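Sister chromatid cohesion protein (Chaetomium thermophilum, PDB 5T8V) probably serves as a cohesin loader that acts on chromatin, its C-terminal part, present here, being built from HEAT repeats. Local coordinates at residues Arg362-Asp365 against Thr366-Thr369; Arg749-Ile752 against Glu753-Phe757. One frame throughout, in Å; residues are numbered along the deposited sequence.

Interaction 1. Residues Arg362-Asp365 against Thr366-Thr369; sequences RDLD and TIST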
loop_
_atom_site.group_PDB
_atom_site.type_symbol
_atom_site.label_atom_id
_atom_site.label_comp_id
_atom_site.label_asym_id
_atom_site.label_seq_id
_atom_site.Cartn_x
_atom_site.Cartn_y
_atom_site.Cartn_z
ATOM N N ARG A 362 9.704 47.577 -12.005
ATOM C CA ARG A 362 9.517 47.257 -13.416
ATOM C C ARG A 362 10.856 47.152 -14.140
ATOM O O ARG A 362 11.059 46.247 -14.962
ATOM C CB ARG A 362 8.614 48.308 -14.069
ATOM C CG ARG A 362 7.798 47.809 -15.262
ATOM C CD ARG A 362 7.041 46.523 -14.945
ATOM N NE ARG A 362 6.388 46.576 -13.638
ATOM C CZ ARG A 362 6.140 45.518 -12.869
ATOM N NH1 ARG A 362 6.502 44.300 -13.254
ATOM N NH2 ARG A 362 5.535 45.678 -11.699
ATOM N N ASP A 363 11.785 48.062 -13.841
ATOM C CA ASP A 363 13.147 47.940 -14.351
ATOM C C ASP A 363 13.741 46.586 -13.987
ATOM O O ASP A 363 14.225 45.844 -14.855
ATOM C CB ASP A 363 14.014 49.066 -13.789
ATOM C CG ASP A 363 13.653 50.423 -14.358
ATOM O OD1 ASP A 363 12.661 50.516 -15.112
ATOM O OD2 ASP A 363 14.363 51.402 -14.042
ATOM N N LEU A 364 13.709 46.247 -12.694
ATOM C CA LEU A 364 14.254 44.964 -12.269
ATOM C C LEU A 364 13.598 43.817 -13.024
ATOM O O LEU A 364 14.264 42.846 -13.395
ATOM C CB LEU A 364 14.080 44.779 -10.763
ATOM C CG LEU A 364 14.521 43.409 -10.239
ATOM C CD1 LEU A 364 15.968 43.110 -10.616
ATOM C CD2 LEU A 364 14.343 43.340 -8.739
ATOM N N ASP A 365 12.291 43.912 -13.267
ATOM C CA ASP A 365 11.601 42.859 -14.001
ATOM C C ASP A 365 12.174 42.718 -15.406
ATOM O O ASP A 365 12.484 41.606 -15.856
ATOM C CB ASP A 365 10.102 43.154 -14.049
ATOM C CG ASP A 365 9.318 42.082 -14.777
ATOM O OD1 ASP A 365 9.203 40.962 -14.238
ATOM O OD2 ASP A 365 8.808 42.362 -15.882
ATOM N N THR A 366 12.351 43.844 -16.106
ATOM C CA THR A 366 12.852 43.780 -17.477
ATOM C C THR A 366 14.268 43.218 -17.527
ATOM O O THR A 366 14.621 42.501 -18.470
ATOM C CB THR A 366 12.813 45.161 -18.133
ATOM O OG1 THR A 366 13.657 46.064 -17.408
ATOM C CG2 THR A 366 11.389 45.705 -18.173
ATOM N N ILE A 367 15.102 43.533 -16.532
ATOM C CA ILE A 367 16.474 43.036 -16.592
ATOM C C ILE A 367 16.564 41.576 -16.152
ATOM O O ILE A 367 17.387 40.818 -16.679
ATOM C CB ILE A 367 17.421 43.913 -15.755
ATOM C CG1 ILE A 367 18.874 43.513 -16.027
ATOM C CG2 ILE A 367 17.109 43.781 -14.272
ATOM C CD1 ILE A 367 19.904 44.394 -15.350
ATOM N N SER A 368 15.735 41.152 -15.199
ATOM C CA SER A 368 15.912 39.848 -14.572
ATOM C C SER A 368 15.122 38.739 -15.258
ATOM O O SER A 368 15.597 37.600 -15.316
ATOM C CB SER A 368 15.519 39.910 -13.091
ATOM O OG SER A 368 14.124 40.086 -12.930
ATOM N N THR A 369 13.926 39.026 -15.774
ATOM C CA THR A 369 13.122 37.946 -16.342
ATOM C C THR A 369 13.807 37.240 -17.508
ATOM O O THR A 369 13.654 36.010 -17.618
ATOM C CB THR A 369 11.742 38.469 -16.763
ATOM O OG1 THR A 369 11.891 39.555 -17.684
ATOM C CG2 THR A 369 10.948 38.929 -15.543
#

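Interaction 2. Residues Arg749-Ile752 against Glu753-Phe757; sequences RQVI and EEIWF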
loop_
_atom_site.group_PDB
_atom_site.type_symbol
_atom_site.label_atom_id
_atom_site.label_comp_id
_atom_site.label_asym_id
_atom_site.label_seq_id
_atom_site.Cartn_x
_atom_site.Cartn_y
_atom_site.Cartn_z
ATOM N N ARG A 749 -4.684 -20.056 17.630
ATOM C CA ARG A 749 -4.299 -20.836 18.800
ATOM C C ARG A 749 -2.923 -20.417 19.297
ATOM O O ARG A 749 -2.774 -19.963 20.432
ATOM C CB ARG A 749 -4.319 -22.330 18.471
ATOM C CG ARG A 749 -5.707 -22.904 18.279
ATOM C CD ARG A 749 -5.665 -24.419 18.182
ATOM N NE ARG A 749 -6.914 -24.961 17.654
ATOM C CZ ARG A 749 -7.174 -25.137 16.362
ATOM N NH1 ARG A 749 -6.272 -24.816 15.441
ATOM N NH2 ARG A 749 -8.342 -25.637 15.985
ATOM N N GLN A 750 -1.902 -20.555 18.447
ATOM C CA GLN A 750 -0.538 -20.184 18.813
ATOM C C GLN A 750 -0.486 -18.862 19.576
ATOM O O GLN A 750 -0.010 -18.795 20.718
ATOM C CB GLN A 750 0.316 -20.113 17.540
ATOM C CG GLN A 750 1.654 -19.397 17.695
ATOM C CD GLN A 750 2.536 -20.018 18.759
ATOM O OE1 GLN A 750 3.119 -19.315 19.585
ATOM N NE2 GLN A 750 2.647 -21.343 18.740
ATOM N N VAL A 751 -0.989 -17.796 18.950
ATOM C CA VAL A 751 -0.907 -16.466 19.549
ATOM C C VAL A 751 -1.613 -16.446 20.898
ATOM O O VAL A 751 -1.084 -15.928 21.888
ATOM C CB VAL A 751 -1.491 -15.413 18.590
ATOM C CG1 VAL A 751 -1.471 -14.031 19.231
ATOM C CG2 VAL A 751 -0.714 -15.398 17.281
ATOM N N ILE A 752 -2.822 -17.008 20.958
ATOM C CA ILE A 752 -3.583 -16.979 22.204
ATOM C C ILE A 752 -2.826 -17.712 23.306
ATOM O O ILE A 752 -2.810 -17.277 24.464
ATOM C CB ILE A 752 -4.987 -17.566 21.979
ATOM C CG1 ILE A 752 -5.748 -16.713 20.961
ATOM C CG2 ILE A 752 -5.767 -17.630 23.292
ATOM C CD1 ILE A 752 -6.962 -17.385 20.383
ATOM N N GLU A 753 -2.184 -18.831 22.966
ATOM C CA GLU A 753 -1.345 -19.529 23.932
ATOM C C GLU A 753 -0.205 -18.639 24.403
ATOM O O GLU A 753 0.178 -18.674 25.578
ATOM C CB GLU A 753 -0.788 -20.817 23.323
ATOM C CG GLU A 753 -1.841 -21.801 22.835
ATOM C CD GLU A 753 -1.249 -23.134 22.410
ATOM O OE1 GLU A 753 -0.087 -23.413 22.769
ATOM O OE2 GLU A 753 -1.947 -23.899 21.712
ATOM N N GLU A 754 0.351 -17.830 23.499
ATOM C CA GLU A 754 1.496 -17.004 23.865
ATOM C C GLU A 754 1.090 -15.865 24.796
ATOM O O GLU A 754 1.734 -15.637 25.827
ATOM C CB GLU A 754 2.168 -16.456 22.605
ATOM C CG GLU A 754 3.433 -15.661 22.884
ATOM C CD GLU A 754 4.137 -15.226 21.616
ATOM O OE1 GLU A 754 3.766 -15.721 20.529
ATOM O OE2 GLU A 754 5.058 -14.387 21.704
ATOM N N ILE A 755 0.023 -15.140 24.453
ATOM C CA ILE A 755 -0.313 -13.918 25.178
ATOM C C ILE A 755 -1.153 -14.162 26.429
ATOM O O ILE A 755 -1.146 -13.318 27.337
ATOM C CB ILE A 755 -1.045 -12.917 24.262
ATOM C CG1 ILE A 755 -2.372 -13.502 23.761
ATOM C CG2 ILE A 755 -0.146 -12.524 23.093
ATOM C CD1 ILE A 755 -3.211 -12.531 22.946
ATOM N N TRP A 756 -1.873 -15.280 26.506
ATOM C CA TRP A 756 -2.717 -15.586 27.656
ATOM C C TRP A 756 -2.156 -16.694 28.533
ATOM O O TRP A 756 -2.111 -16.549 29.759
ATOM C CB TRP A 756 -4.129 -15.974 27.189
ATOM C CG TRP A 756 -5.057 -14.809 27.009
ATOM C CD1 TRP A 756 -4.711 -13.510 26.770
ATOM C CD2 TRP A 756 -6.488 -14.839 27.066
ATOM N NE1 TRP A 756 -5.838 -12.733 26.668
ATOM C CE2 TRP A 756 -6.942 -13.524 26.848
ATOM C CE3 TRP A 756 -7.428 -15.851 27.278
ATOM C CZ2 TRP A 756 -8.295 -13.195 26.836
ATOM C CZ3 TRP A 756 -8.771 -15.522 27.266
ATOM C CH2 TRP A 756 -9.192 -14.205 27.048
ATOM N N PHE A 757 -1.730 -17.806 27.937
ATOM C CA PHE A 757 -1.296 -18.966 28.706
ATOM C C PHE A 757 0.198 -19.211 28.539
ATOM O O PHE A 757 0.608 -20.245 28.001
ATOM C CB PHE A 757 -2.091 -20.200 28.282
ATOM C CG PHE A 757 -3.575 -19.975 28.242
ATOM C CD1 PHE A 757 -4.301 -19.855 29.415
ATOM C CD2 PHE A 757 -4.243 -19.880 27.034
ATOM C CE1 PHE A 757 -5.664 -19.646 29.383
ATOM C CE2 PHE A 757 -5.607 -19.672 26.996
ATOM C CZ PHE A 757 -6.319 -19.554 28.171
#

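Interaction 1. Residues Arg362-Asp365 against Thr366-Thr369
One turn of the long helix 357-391 carries three hydroxyl side chains, Thr366, Ser368 and Thr369, that fold back onto carbonyls of Arg362-Asp365. Each joins a backbone N-H at the same oxygen, so three successive peptide carbonyls accept two strong bonds apiece. Thr366 OG1 lies 2.6 Å from Asp363 O, which also takes Ile367 N at 3.0 Å. Leu364 O receives Ser368 N and, at 2.8 Å, Ser368 OG; the two come from opposite faces of the carbonyl plane, the hydroxyl standing 37° out of it. Thr369 OG1 likewise lies 2.8 Å from Asp365 O, an oxygen that the amide of the same threonine also grips. With chi1 at 56°, the hydroxyl of Thr369 sits between its own backbone N and carbonyl carbon, where it can reach back one turn, while CG2 swings round beside the N toward the carboxylate of Asp365. Small beta-hydroxyl residues suit such places because they satisfy their own polar group within the helix. Putting a valine in place of Thr369 would probably leave Asp365 O with the backbone amide as its one strong donor in this turn and lose the hold on the side-chain rotation. On the apolar side, Leu364 CD1 meets Ile367 CG2 at 3.9 Å, the two branched chains crossing at a slant. Arg362 makes only a long ion pair with Asp365, its stronger partner being Asp549 of helix 527-550. That helix also packs on Leu364 through Ile544 and Cys545, while Ile573 of helix 556-574 touches Leu364, Ile367 and Ser368.

Interaction 2. Residues Arg749-Ile752 against Glu753-Phe757
Ile752 and Phe757 meet where helix 742-755 runs out, CG2 of the isoleucine lying 4.2 Å from CE2 of the ring. In Ile752 that methyl is anti to the backbone N and leans beside the carbonyl carbon, while Phe757, with chi1 at -49°, brings its ring back along the helix end. The beta carbon of Trp756 lies over one face of the phenylalanine ring, 3.9 Å from its plane and displaced toward the rim. Phe757 CZ in turn is at the edge of the indole, in its plane, so the two large aromatic residues share one apolar patch. Next to Ile752 in the sequence, Val751 CG1 approaches Ile755 CG2 at 4.4 Å, a loose touch between compact apolar side chains suited to a buried helix face. The polar side is built differently. Gln750 and Glu754 slant across each other with amide and carboxylate planes 67° apart, and the carboxylate of Glu754 finds its strong partner in Lys714 of helix 703-719. Glu753 runs out extended, its CG 3.2 Å from Arg749 O. Beneath these side chains, Glu753 N meets Arg749 O at 2.8 Å and Ile755 N meets Val751 O at 2.9 Å. Trp756 N still bonds to Ile752 O at 3.0 Å, whereas the following bond, from Phe757 N to Glu753 O, is weak. Ile752 and Trp756 pack on Leu734 of helix 723-735, and Phe757 on Leu797 and Leu800 of helix 791-801. This burial of one apolar face and helix end among neighbouring helices is consistent with the stacked helices of a HEAT-repeat protein.

Overall arrangement
Interaction 1 comes first along the chain, within helix 357-391, and interaction 2 follows at the end of helix 742-755, inside the region matching the PDS5 family. Their centres are 74 Å apart and their nearest atoms about 64 Å apart, on opposite sides of the centre of the chain, so they do not touch and share no helix. Each is a local contact, the first inside one helix and the second at a helix end, that packs against nearby helices: 527-550 and 556-574 around the first, and 703-719, 723-735, 773-786 and 791-801 around the second. They therefore report on separate places in one elongated, predominantly helical protein, held together by successive helix-to-helix packing.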